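PnpC (Pseudomonas putida, PDB 3N9T) probably catalyses the intradiol cleavage of hydroxyquinol by molecular oxygen to 3-hydroxy-cis,cis-muconate, using a ferric iron centre. Local coordinates at residues G64-C67 against Q73-I76; F108-M113 against N171-Y176; G158-Q163 against V192-P197; G182-Q187 against Y283-E288. One frame throughout, in Å; residues are numbered along the deposited sequence.

Contact 1: G64-C67 against Q73-I76; sequences GQKC and QEFI
Cys67 SG receives a hydrogen bond from Phe75 N at 3.5 Å. The bond is fairly straight, with an angle of 161° at the hydrogen. SG lies anti to the carbonyl carbon of Cys67 (chi1 -61°), which sends it toward the first turn of helix 74-81. There it also sits 3.3 Å from Glu74 N, a buried amide with no partner of its own. Gln73 holds the N-cap position of that helix. The two segments flank the short loop that joins helices 50-65 and 74-81, in the N-terminal helical region of this dioxygenase. The second subunit packs here: Thr61 of that chain touches both Cys67 and Phe75. Packing contacts accompany the sulfur bond. Phe75 turns its ring back to helix 50-65, where Phe75 CE1 comes within 3.2 Å of Gly64 N. The same ring belongs to the pocket of the bound phospholipid. Lys66 and Glu74 meet through the roots of their side chains, with Lys66 CB 3.8 Å from Glu74 CB. Their polar ends diverge, leaving Lys66 NZ 6.7 Å from Glu74 OE2. NZ bonds Asp199 O, while the carboxylate takes a salt bridge from Arg72 and a hydrogen bond from Val202 N.

Contact 2: F108-M113 against N171-Y176; sequences FFIEGM and NLRGRY
Arg173 grips Phe108 O end-on with two nitrogens, NH1 at 2.9 Å and NH2 at 3.0 Å. Both bonds are bent, at 142° and 137° at the hydrogens, as expected when two donors converge on one acceptor. The oxygen lies near the guanidinium plane, and both nitrogens lie in the carbonyl plane of Phe108. NH2 also lies against Ser161 O, probably as a hydrogen bond. Nonpolar side chains cover both the guanidinium and the arm of the arginine. Ile110 CD1 sits over one face of the guanidinium, 3.5 Å from Arg173 CZ and offset toward its rim. Arg173 belongs to strand 173-177 of the catalytic beta domain, and segment 108-113 is part of the long connection from the helical region to strand 129-138. Placed between them, the arginine is a second-shell residue of the iron site. It packs on Tyr160, an iron ligand, while the Phe108 ring stacks on that same tyrosine. Nearer the strand, Met113 lies across the aliphatic part of Arg173. A bend at chi2 (-67°) brings Met113 SD alongside Arg173 CD, at 3.6 Å. Met113 CG is 3.8 Å from Arg173 CB. The arginine runs extended from CG to NE, which carries its guanidinium out to Phe108 O.

Contact 3: G158-Q163 against V192-P197; sequences GMYSGQ and VCYPIP. With FE (Fe (III) ion), chain D.
Tyr194 begins its path beside Gly158, with Tyr194 CB 3.6 Å from Gly158 CA. At chi1 60° its CG stands between the backbone N and the carbonyl carbon, the crowded position for a side chain. CG then passes Gly158 O at 4.0 Å. Farther along the ring, Tyr194 CE1 is 3.4 Å from Tyr160 OH. Here the two tyrosines form an offset edge-to-face pair. The edge of Tyr160 points to the face of Tyr194, the planes stand at 88°, and the centroids are 5.6 Å apart. The tip, Tyr194 OH, binds the ferric iron at 2.2 Å, and the metal lies in the plane of its ring. Two tyrosines and two histidines, here completed by His218 and His220, are the protein ligands characteristic of intradiol dioxygenases. Tyr160 OH binds the iron at 2.0 Å. The two phenol-ring oxygens, Tyr160 OH and Tyr194 OH, are 2.7 Å apart because they share the metal, not through a hydrogen bond. Water 1 is another iron ligand. Behind the first shell, Tyr160 N donates to a lone pair of Gln163 OE1 at 2.7 Å, with 159° at the hydrogen. This bond ties the backbone of Tyr160 to a residue three places on in the same loop.

Contact 4: G182-Q187 against Y283-E288; sequences GCFAIQ and YEFVME
Phe184 pushes the tip of its ring against the edge of Phe285, with Phe184 CZ 3.7 Å from Phe285 CE2. Next to it, Phe184 CE2 is 3.8 Å from Phe285 CD2, so two neighbouring atoms of each ring meet. The planes are inclined at 41° and the centroids are 5.9 Å apart. This is an oblique aromatic pair. Phe184 has CG between its backbone N and carbonyl carbon (chi1 70°), which directs the ring across to the other strand. Phe184 CE2 also reaches Tyr283 O at 3.7 Å. No hydrogen bond joins the two segments. Strands 183-189 and 278-287 instead flank strand 129-138, the first antiparallel to it and the second parallel. The closest CA atoms, those of Phe184 and Tyr283, are accordingly 9.5 Å apart, and the rings span the width of the middle strand. They do so in the core of the catalytic beta domain. Phe285 is covered there by Phe221 and Ile223 of strand 214-224 and by Leu231, Thr233 and Leu235 of strand 231-237. Within its own strand, Tyr283 CD2 lies over the centre of the Phe285 ring. Tyr283 OH turns off to bond Ser254 O.

Contact 1 comes first along the chain, in the helical region that meets the second subunit and the phospholipid. The other three follow in the beta domain and reach one curled mixed sheet. Contacts 2 and 3 interleave in sequence and touch, with centres about 15 Å apart. Arg173 and Phe108 of contact 2 pack against Tyr160 of contact 3, so contact 2 backs the iron site. Contact 4 shares the sheet and meets contact 2 where Tyr176 packs on Ala185 and Ile186. Its centre is about 24 Å from that of contact 3. Contact 1, which holds a lipid-pocket residue, lies about 18 Å from contact 3 between centres, with nearest atoms about 5 Å apart and no touch.

Contact 1: G64-C67 against Q73-I76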
loop_
_atom_site.group_PDB
_atom_site.type_symbol
_atom_site.label_atom_id
_atom_site.label_comp_id
_atom_site.label_asym_id
_atom_site.label_seq_id
_atom_site.Cartn_x
_atom_site.Cartn_y
_atom_site.Cartn_z
ATOM N N GLY A 64 4.317 2.071 7.700
ATOM C CA GLY A 64 3.596 3.197 8.307
ATOM C C GLY A 64 4.137 3.532 9.701
ATOM O O GLY A 64 4.318 4.721 10.028
ATOM N N GLN A 65 4.435 2.501 10.499
ATOM C CA GLN A 65 4.910 2.714 11.873
ATOM C C GLN A 65 6.290 3.347 11.948
ATOM O O GLN A 65 6.599 3.976 12.972
ATOM C CB GLN A 65 4.939 1.401 12.656
ATOM C CG GLN A 65 3.546 0.936 13.056
ATOM C CD GLN A 65 3.054 1.641 14.314
ATOM O OE1 GLN A 65 3.797 1.755 15.304
ATOM N NE2 GLN A 65 1.797 2.103 14.291
ATOM N N LYS A 66 7.101 3.165 10.888
ATOM C CA LYS A 66 8.461 3.767 10.767
ATOM C C LYS A 66 8.417 5.255 10.433
ATOM O O LYS A 66 9.451 5.966 10.482
ATOM C CB LYS A 66 9.298 3.032 9.701
ATOM C CG LYS A 66 10.847 3.264 9.792
ATOM C CD LYS A 66 11.472 2.489 10.948
ATOM C CE LYS A 66 12.914 2.927 11.121
ATOM N NZ LYS A 66 13.581 1.921 12.043
ATOM N N CYS A 67 7.247 5.734 10.039
ATOM C CA CYS A 67 7.100 7.139 9.748
ATOM C C CYS A 67 6.945 7.869 11.105
ATOM O O CYS A 67 6.108 7.498 11.911
ATOM C CB CYS A 67 5.901 7.377 8.820
ATOM S SG CYS A 67 6.014 6.565 7.199
ATOM N N GLN A 73 10.174 9.494 6.494
ATOM C CA GLN A 73 8.928 9.129 5.862
ATOM C C GLN A 73 9.208 7.838 5.085
ATOM O O GLN A 73 9.681 7.878 3.948
ATOM C CB GLN A 73 8.478 10.277 4.951
ATOM C CG GLN A 73 7.030 10.728 5.146
ATOM C CD GLN A 73 6.052 9.577 5.038
ATOM O OE1 GLN A 73 4.930 9.632 5.601
ATOM N NE2 GLN A 73 6.466 8.510 4.338
ATOM N N GLU A 74 8.907 6.699 5.699
ATOM C CA GLU A 74 9.263 5.406 5.106
ATOM C C GLU A 74 8.342 5.125 3.908
ATOM O O GLU A 74 8.733 4.410 2.974
ATOM C CB GLU A 74 9.154 4.259 6.132
ATOM C CG GLU A 74 9.835 2.910 5.646
ATOM C CD GLU A 74 11.374 2.910 5.686
ATOM O OE1 GLU A 74 11.942 3.996 5.882
ATOM O OE2 GLU A 74 12.022 1.844 5.524
ATOM N N PHE A 75 7.096 5.614 3.957
ATOM C CA PHE A 75 6.213 5.411 2.768
ATOM C C PHE A 75 6.756 6.126 1.523
ATOM O O PHE A 75 6.653 5.597 0.412
ATOM C CB PHE A 75 4.703 5.723 2.978
ATOM C CG PHE A 75 3.912 4.472 3.331
ATOM C CD1 PHE A 75 3.430 4.295 4.618
ATOM C CD2 PHE A 75 3.750 3.407 2.381
ATOM C CE1 PHE A 75 2.812 3.087 5.012
ATOM C CE2 PHE A 75 3.092 2.224 2.747
ATOM C CZ PHE A 75 2.622 2.040 4.061
ATOM N N ILE A 76 7.271 7.353 1.701
ATOM C CA ILE A 76 7.890 8.075 0.589
ATOM C C ILE A 76 9.115 7.294 0.117
ATOM O O ILE A 76 9.313 7.084 -1.079
ATOM C CB ILE A 76 8.260 9.498 0.990
ATOM C CG1 ILE A 76 6.971 10.289 1.288
ATOM C CG2 ILE A 76 9.137 10.187 -0.123
ATOM C CD1 ILE A 76 7.176 11.826 1.510
#

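Contact 2: F108-M113 against N171-Y176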
loop_
_atom_site.group_PDB
_atom_site.type_symbol
_atom_site.label_atom_id
_atom_site.label_comp_id
_atom_site.label_asym_id
_atom_site.label_seq_id
_atom_site.Cartn_x
_atom_site.Cartn_y
_atom_site.Cartn_z
ATOM N N PHE A 108 15.361 16.755 0.936
ATOM C CA PHE A 108 16.415 17.522 1.553
ATOM C C PHE A 108 16.538 19.044 1.283
ATOM O O PHE A 108 17.511 19.680 1.738
ATOM C CB PHE A 108 17.728 16.823 1.289
ATOM C CG PHE A 108 17.839 15.496 1.970
ATOM C CD1 PHE A 108 17.582 15.379 3.358
ATOM C CD2 PHE A 108 18.209 14.341 1.230
ATOM C CE1 PHE A 108 17.696 14.136 4.006
ATOM C CE2 PHE A 108 18.364 13.081 1.877
ATOM C CZ PHE A 108 18.088 12.969 3.253
ATOM N N PHE A 109 15.581 19.619 0.573
ATOM C CA PHE A 109 15.647 21.051 0.325
ATOM C C PHE A 109 15.393 21.835 1.628
ATOM O O PHE A 109 14.506 21.474 2.420
ATOM C CB PHE A 109 14.669 21.502 -0.761
ATOM C CG PHE A 109 14.648 22.985 -0.932
ATOM C CD1 PHE A 109 15.753 23.647 -1.533
ATOM C CD2 PHE A 109 13.584 23.750 -0.444
ATOM C CE1 PHE A 109 15.788 25.042 -1.647
ATOM C CE2 PHE A 109 13.613 25.171 -0.570
ATOM C CZ PHE A 109 14.724 25.804 -1.186
ATOM N N ILE A 110 16.165 22.898 1.865
ATOM C CA ILE A 110 15.871 23.780 2.996
ATOM C C ILE A 110 15.692 25.216 2.496
ATOM O O ILE A 110 16.530 25.707 1.725
ATOM C CB ILE A 110 16.952 23.708 4.120
ATOM C CG1 ILE A 110 17.071 22.288 4.664
ATOM C CG2 ILE A 110 16.605 24.665 5.304
ATOM C CD1 ILE A 110 18.277 22.101 5.590
ATOM N N GLU A 111 14.580 25.840 2.898
ATOM C CA GLU A 111 14.380 27.306 2.829
ATOM C C GLU A 111 15.375 28.229 3.543
ATOM O O GLU A 111 15.987 27.901 4.597
ATOM C CB GLU A 111 12.986 27.686 3.374
ATOM C CG GLU A 111 11.874 26.994 2.678
ATOM C CD GLU A 111 11.343 27.808 1.533
ATOM O OE1 GLU A 111 12.149 28.495 0.856
ATOM O OE2 GLU A 111 10.104 27.766 1.334
ATOM N N GLY A 112 15.469 29.428 2.969
ATOM C CA GLY A 112 16.214 30.527 3.567
ATOM C C GLY A 112 17.717 30.381 3.575
ATOM O O GLY A 112 18.374 30.874 4.504
ATOM N N MET A 113 18.278 29.737 2.543
ATOM C CA MET A 113 19.738 29.622 2.453
ATOM C C MET A 113 20.346 30.912 1.872
ATOM O O MET A 113 19.627 31.678 1.227
ATOM C CB MET A 113 20.154 28.350 1.687
ATOM C CG MET A 113 19.693 27.068 2.467
ATOM S SD MET A 113 20.616 26.925 4.004
ATOM C CE MET A 113 19.341 26.699 5.212
ATOM N N ASN A 171 26.064 25.195 4.707
ATOM C CA ASN A 171 27.088 24.433 4.055
ATOM C C ASN A 171 26.507 23.715 2.834
ATOM O O ASN A 171 25.479 23.076 2.928
ATOM C CB ASN A 171 27.607 23.373 4.990
ATOM C CG ASN A 171 28.796 22.659 4.433
ATOM O OD1 ASN A 171 29.719 23.268 3.893
ATOM N ND2 ASN A 171 28.815 21.345 4.629
ATOM N N LEU A 172 27.208 23.827 1.724
ATOM C CA LEU A 172 26.846 23.116 0.473
ATOM C C LEU A 172 25.412 23.366 0.125
ATOM O O LEU A 172 24.759 22.520 -0.504
ATOM C CB LEU A 172 27.169 21.611 0.616
ATOM C CG LEU A 172 28.703 21.328 0.683
ATOM C CD1 LEU A 172 28.956 19.886 1.069
ATOM C CD2 LEU A 172 29.497 21.680 -0.595
ATOM N N ARG A 173 24.913 24.554 0.507
ATOM C CA ARG A 173 23.640 25.077 -0.031
ATOM C C ARG A 173 23.832 26.525 -0.437
ATOM O O ARG A 173 24.690 27.251 0.131
ATOM C CB ARG A 173 22.478 24.961 0.966
ATOM C CG ARG A 173 22.320 23.616 1.637
ATOM C CD ARG A 173 21.273 23.652 2.761
ATOM N NE ARG A 173 21.063 22.274 3.227
ATOM C CZ ARG A 173 20.179 21.436 2.699
ATOM N NH1 ARG A 173 19.414 21.827 1.667
ATOM N NH2 ARG A 173 20.084 20.188 3.178
ATOM N N GLY A 174 23.106 26.943 -1.465
ATOM C CA GLY A 174 23.126 28.369 -1.826
ATOM C C GLY A 174 22.084 28.736 -2.852
ATOM O O GLY A 174 21.646 27.878 -3.624
ATOM N N ARG A 175 21.799 30.038 -2.946
ATOM C CA ARG A 175 20.929 30.554 -3.993
ATOM C C ARG A 175 21.797 31.434 -4.865
ATOM O O ARG A 175 22.198 32.521 -4.448
ATOM C CB ARG A 175 19.818 31.414 -3.369
ATOM C CG ARG A 175 19.132 32.241 -4.409
ATOM C CD ARG A 175 17.778 32.724 -3.889
ATOM N NE ARG A 175 16.731 31.702 -4.013
ATOM C CZ ARG A 175 15.447 32.014 -4.039
ATOM N NH1 ARG A 175 15.119 33.296 -3.950
ATOM N NH2 ARG A 175 14.512 31.082 -4.188
ATOM N N TYR A 176 22.088 30.965 -6.061
ATOM C CA TYR A 176 22.907 31.684 -7.055
ATOM C C TYR A 176 22.034 32.301 -8.168
ATOM O O TYR A 176 20.804 32.004 -8.251
ATOM C CB TYR A 176 23.864 30.654 -7.684
ATOM C CG TYR A 176 24.951 30.151 -6.741
ATOM C CD1 TYR A 176 24.688 29.146 -5.796
ATOM C CD2 TYR A 176 26.231 30.683 -6.801
ATOM C CE1 TYR A 176 25.681 28.667 -4.921
ATOM C CE2 TYR A 176 27.253 30.222 -5.936
ATOM C CZ TYR A 176 26.970 29.224 -5.037
ATOM O OH TYR A 176 27.953 28.743 -4.270
#

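Contact 3: G158-Q163 against V192-P197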
loop_
_atom_site.group_PDB
_atom_site.type_symbol
_atom_site.label_atom_id
_atom_site.label_comp_id
_atom_site.label_asym_id
_atom_site.label_seq_id
_atom_site.Cartn_x
_atom_site.Cartn_y
_atom_site.Cartn_z
ATOM N N GLY A 158 28.217 12.051 3.195
ATOM C CA GLY A 158 26.939 11.577 2.644
ATOM C C GLY A 158 25.749 12.143 3.392
ATOM O O GLY A 158 24.634 11.606 3.296
ATOM N N MET A 159 25.958 13.235 4.159
ATOM C CA MET A 159 24.817 13.931 4.776
ATOM C C MET A 159 24.621 15.356 4.249
ATOM O O MET A 159 25.591 16.031 3.964
ATOM C CB MET A 159 24.950 13.972 6.299
ATOM C CG MET A 159 24.200 12.833 6.991
ATOM S SD MET A 159 24.645 12.656 8.730
ATOM C CE MET A 159 26.285 11.924 8.589
ATOM N N TYR A 160 23.364 15.777 4.110
ATOM C CA TYR A 160 23.043 17.196 3.852
ATOM C C TYR A 160 23.113 17.986 5.177
ATOM O O TYR A 160 22.765 17.448 6.229
ATOM C CB TYR A 160 21.671 17.335 3.240
ATOM C CG TYR A 160 21.635 16.698 1.868
ATOM C CD1 TYR A 160 21.813 17.466 0.729
ATOM C CD2 TYR A 160 21.455 15.310 1.720
ATOM C CE1 TYR A 160 21.790 16.875 -0.555
ATOM C CE2 TYR A 160 21.449 14.706 0.436
ATOM C CZ TYR A 160 21.633 15.498 -0.686
ATOM O OH TYR A 160 21.681 14.923 -1.935
ATOM N N SER A 161 23.576 19.240 5.134
ATOM C CA SER A 161 23.469 20.120 6.308
ATOM C C SER A 161 21.973 20.396 6.397
ATOM O O SER A 161 21.255 20.203 5.431
ATOM C CB SER A 161 24.249 21.436 6.046
ATOM O OG SER A 161 23.705 22.193 4.960
ATOM N N GLY A 162 21.426 20.704 7.566
ATOM C CA GLY A 162 21.721 20.034 8.759
ATOM C C GLY A 162 20.587 19.013 8.861
ATOM O O GLY A 162 19.864 18.979 9.864
ATOM N N GLN A 163 20.375 18.233 7.782
ATOM C CA GLN A 163 19.901 16.855 7.951
ATOM C C GLN A 163 20.890 16.380 9.020
ATOM O O GLN A 163 20.501 15.761 10.011
ATOM C CB GLN A 163 20.054 16.016 6.668
ATOM C CG GLN A 163 20.368 14.542 6.988
ATOM C CD GLN A 163 20.642 13.642 5.769
ATOM O OE1 GLN A 163 21.518 13.909 4.917
ATOM N NE2 GLN A 163 19.916 12.535 5.719
ATOM N N VAL A 192 29.627 13.426 -3.652
ATOM C CA VAL A 192 29.894 11.985 -3.462
ATOM C C VAL A 192 28.577 11.166 -3.350
ATOM O O VAL A 192 27.528 11.677 -2.922
ATOM C CB VAL A 192 30.844 11.727 -2.242
ATOM C CG1 VAL A 192 32.097 12.703 -2.274
ATOM C CG2 VAL A 192 30.125 12.000 -0.936
ATOM N N CYS A 193 28.626 9.898 -3.808
ATOM C CA CYS A 193 27.474 8.967 -3.671
ATOM C C CYS A 193 27.189 8.698 -2.175
ATOM O O CYS A 193 28.089 8.826 -1.319
ATOM C CB CYS A 193 27.736 7.685 -4.474
ATOM S SG CYS A 193 29.235 6.812 -4.025
ATOM N N TYR A 194 25.960 8.350 -1.834
ATOM C CA TYR A 194 25.613 8.120 -0.438
ATOM C C TYR A 194 24.424 7.136 -0.434
ATOM O O TYR A 194 23.729 7.075 -1.456
ATOM C CB TYR A 194 25.257 9.447 0.255
ATOM C CG TYR A 194 24.062 10.181 -0.364
ATOM C CD1 TYR A 194 24.254 11.183 -1.306
ATOM C CD2 TYR A 194 22.754 9.919 0.041
ATOM C CE1 TYR A 194 23.191 11.898 -1.845
ATOM C CE2 TYR A 194 21.666 10.618 -0.511
ATOM C CZ TYR A 194 21.878 11.613 -1.467
ATOM O OH TYR A 194 20.832 12.374 -2.049
ATOM N N PRO A 195 24.240 6.319 0.656
ATOM C CA PRO A 195 23.155 5.336 0.645
ATOM C C PRO A 195 21.890 5.932 1.250
ATOM O O PRO A 195 21.956 6.850 2.076
ATOM C CB PRO A 195 23.690 4.209 1.572
ATOM C CG PRO A 195 24.407 5.034 2.696
ATOM C CD PRO A 195 25.062 6.190 1.909
ATOM N N ILE A 196 20.747 5.416 0.834
ATOM C CA ILE A 196 19.494 5.812 1.457
ATOM C C ILE A 196 19.304 5.023 2.769
ATOM O O ILE A 196 19.937 3.978 2.948
ATOM C CB ILE A 196 18.321 5.568 0.516
ATOM C CG1 ILE A 196 18.172 4.055 0.288
ATOM C CG2 ILE A 196 18.490 6.315 -0.853
ATOM C CD1 ILE A 196 16.682 3.715 -0.091
ATOM N N PRO A 197 18.369 5.452 3.637
ATOM C CA PRO A 197 18.218 4.705 4.923
ATOM C C PRO A 197 17.791 3.246 4.725
ATOM O O PRO A 197 16.862 2.933 3.957
ATOM C CB PRO A 197 17.130 5.498 5.669
ATOM C CG PRO A 197 17.006 6.844 4.934
ATOM C CD PRO A 197 17.491 6.639 3.552
HETATM FE FE FE D . 20.254 14.184 -3.074
HETATM O O HOH W 1 18.235 13.916 -2.474
#

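Contact 4: G182-Q187 against Y283-E288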
loop_
_atom_site.group_PDB
_atom_site.type_symbol
_atom_site.label_atom_id
_atom_site.label_comp_id
_atom_site.label_asym_id
_atom_site.label_seq_id
_atom_site.Cartn_x
_atom_site.Cartn_y
_atom_site.Cartn_z
ATOM N N GLY A 182 23.254 35.159 -18.866
ATOM C CA GLY A 182 22.635 33.885 -18.420
ATOM C C GLY A 182 23.634 32.924 -17.729
ATOM O O GLY A 182 23.303 31.796 -17.423
ATOM N N CYS A 183 24.846 33.395 -17.462
ATOM C CA CYS A 183 25.928 32.586 -16.907
ATOM C C CYS A 183 25.777 32.489 -15.396
ATOM O O CYS A 183 25.415 33.487 -14.711
ATOM C CB CYS A 183 27.293 33.206 -17.285
ATOM S SG CYS A 183 27.609 33.110 -19.039
ATOM N N PHE A 184 26.077 31.295 -14.888
ATOM C CA PHE A 184 26.190 31.121 -13.436
ATOM C C PHE A 184 27.513 30.387 -13.099
ATOM O O PHE A 184 28.069 29.702 -13.940
ATOM C CB PHE A 184 24.993 30.311 -12.921
ATOM C CG PHE A 184 25.013 28.893 -13.319
ATOM C CD1 PHE A 184 25.652 27.941 -12.507
ATOM C CD2 PHE A 184 24.372 28.490 -14.469
ATOM C CE1 PHE A 184 25.712 26.609 -12.879
ATOM C CE2 PHE A 184 24.400 27.154 -14.844
ATOM C CZ PHE A 184 25.078 26.219 -14.074
ATOM N N ALA A 185 27.961 30.502 -11.870
ATOM C CA ALA A 185 29.132 29.790 -11.423
ATOM C C ALA A 185 29.079 29.580 -9.918
ATOM O O ALA A 185 28.728 30.481 -9.107
ATOM C CB ALA A 185 30.436 30.531 -11.861
ATOM N N ILE A 186 29.379 28.344 -9.553
ATOM C CA ILE A 186 29.227 27.837 -8.199
ATOM C C ILE A 186 30.550 27.141 -7.836
ATOM O O ILE A 186 30.959 26.207 -8.517
ATOM C CB ILE A 186 28.133 26.721 -8.205
ATOM C CG1 ILE A 186 26.749 27.322 -8.592
ATOM C CG2 ILE A 186 28.106 26.035 -6.823
ATOM C CD1 ILE A 186 25.628 26.269 -8.863
ATOM N N GLN A 187 31.206 27.560 -6.755
ATOM C CA GLN A 187 32.347 26.777 -6.271
ATOM C C GLN A 187 31.834 25.875 -5.164
ATOM O O GLN A 187 31.073 26.307 -4.293
ATOM C CB GLN A 187 33.501 27.671 -5.769
ATOM C CG GLN A 187 34.372 28.252 -6.924
ATOM C CD GLN A 187 35.593 29.034 -6.368
ATOM O OE1 GLN A 187 35.524 30.245 -6.147
ATOM N NE2 GLN A 187 36.672 28.336 -6.115
ATOM N N TYR A 283 27.330 23.088 -17.418
ATOM C CA TYR A 283 26.005 22.647 -17.811
ATOM C C TYR A 283 25.093 23.765 -18.316
ATOM O O TYR A 283 25.027 24.814 -17.682
ATOM C CB TYR A 283 25.329 21.849 -16.681
ATOM C CG TYR A 283 24.097 20.998 -17.188
ATOM C CD1 TYR A 283 24.288 19.727 -17.716
ATOM C CD2 TYR A 283 22.787 21.509 -17.137
ATOM C CE1 TYR A 283 23.228 18.952 -18.175
ATOM C CE2 TYR A 283 21.707 20.743 -17.573
ATOM C CZ TYR A 283 21.942 19.467 -18.106
ATOM O OH TYR A 283 20.907 18.677 -18.521
ATOM N N GLU A 284 24.400 23.543 -19.436
ATOM C CA GLU A 284 23.410 24.567 -19.853
ATOM C C GLU A 284 21.950 24.121 -19.587
ATOM O O GLU A 284 21.440 23.149 -20.201
ATOM C CB GLU A 284 23.605 24.994 -21.299
ATOM C CG GLU A 284 25.012 25.516 -21.517
ATOM C CD GLU A 284 25.243 25.966 -22.957
ATOM O OE1 GLU A 284 24.513 25.498 -23.853
ATOM O OE2 GLU A 284 26.155 26.784 -23.168
ATOM N N PHE A 285 21.311 24.804 -18.642
ATOM C CA PHE A 285 19.919 24.523 -18.350
ATOM C C PHE A 285 19.016 25.248 -19.360
ATOM O O PHE A 285 19.294 26.382 -19.764
ATOM C CB PHE A 285 19.552 25.031 -16.971
ATOM C CG PHE A 285 20.234 24.285 -15.872
ATOM C CD1 PHE A 285 19.716 23.031 -15.438
ATOM C CD2 PHE A 285 21.363 24.841 -15.242
ATOM C CE1 PHE A 285 20.360 22.281 -14.401
ATOM C CE2 PHE A 285 22.044 24.087 -14.188
ATOM C CZ PHE A 285 21.515 22.775 -13.811
ATOM N N VAL A 286 17.939 24.580 -19.726
ATOM C CA VAL A 286 16.966 25.099 -20.669
ATOM C C VAL A 286 15.593 25.085 -19.946
ATOM O O VAL A 286 15.141 24.038 -19.498
ATOM C CB VAL A 286 16.973 24.271 -22.012
ATOM C CG1 VAL A 286 15.905 24.796 -22.994
ATOM C CG2 VAL A 286 18.408 24.268 -22.663
ATOM N N MET A 287 15.000 26.270 -19.810
ATOM C CA MET A 287 13.769 26.516 -19.103
ATOM C C MET A 287 12.617 26.718 -20.073
ATOM O O MET A 287 12.793 27.221 -21.214
ATOM C CB MET A 287 13.910 27.746 -18.207
ATOM C CG MET A 287 14.905 27.541 -16.967
ATOM S SD MET A 287 14.614 28.993 -15.950
ATOM C CE MET A 287 13.255 28.291 -14.973
ATOM N N GLU A 288 11.428 26.348 -19.616
ATOM C CA GLU A 288 10.220 26.465 -20.448
ATOM C C GLU A 288 9.471 27.746 -20.104
ATOM O O GLU A 288 9.280 28.070 -18.915
ATOM C CB GLU A 288 9.284 25.273 -20.212
ATOM C CG GLU A 288 9.803 23.986 -20.729
ATOM C CD GLU A 288 8.735 23.175 -21.463
ATOM O OE1 GLU A 288 7.896 22.593 -20.743
ATOM O OE2 GLU A 288 8.761 23.087 -22.731
#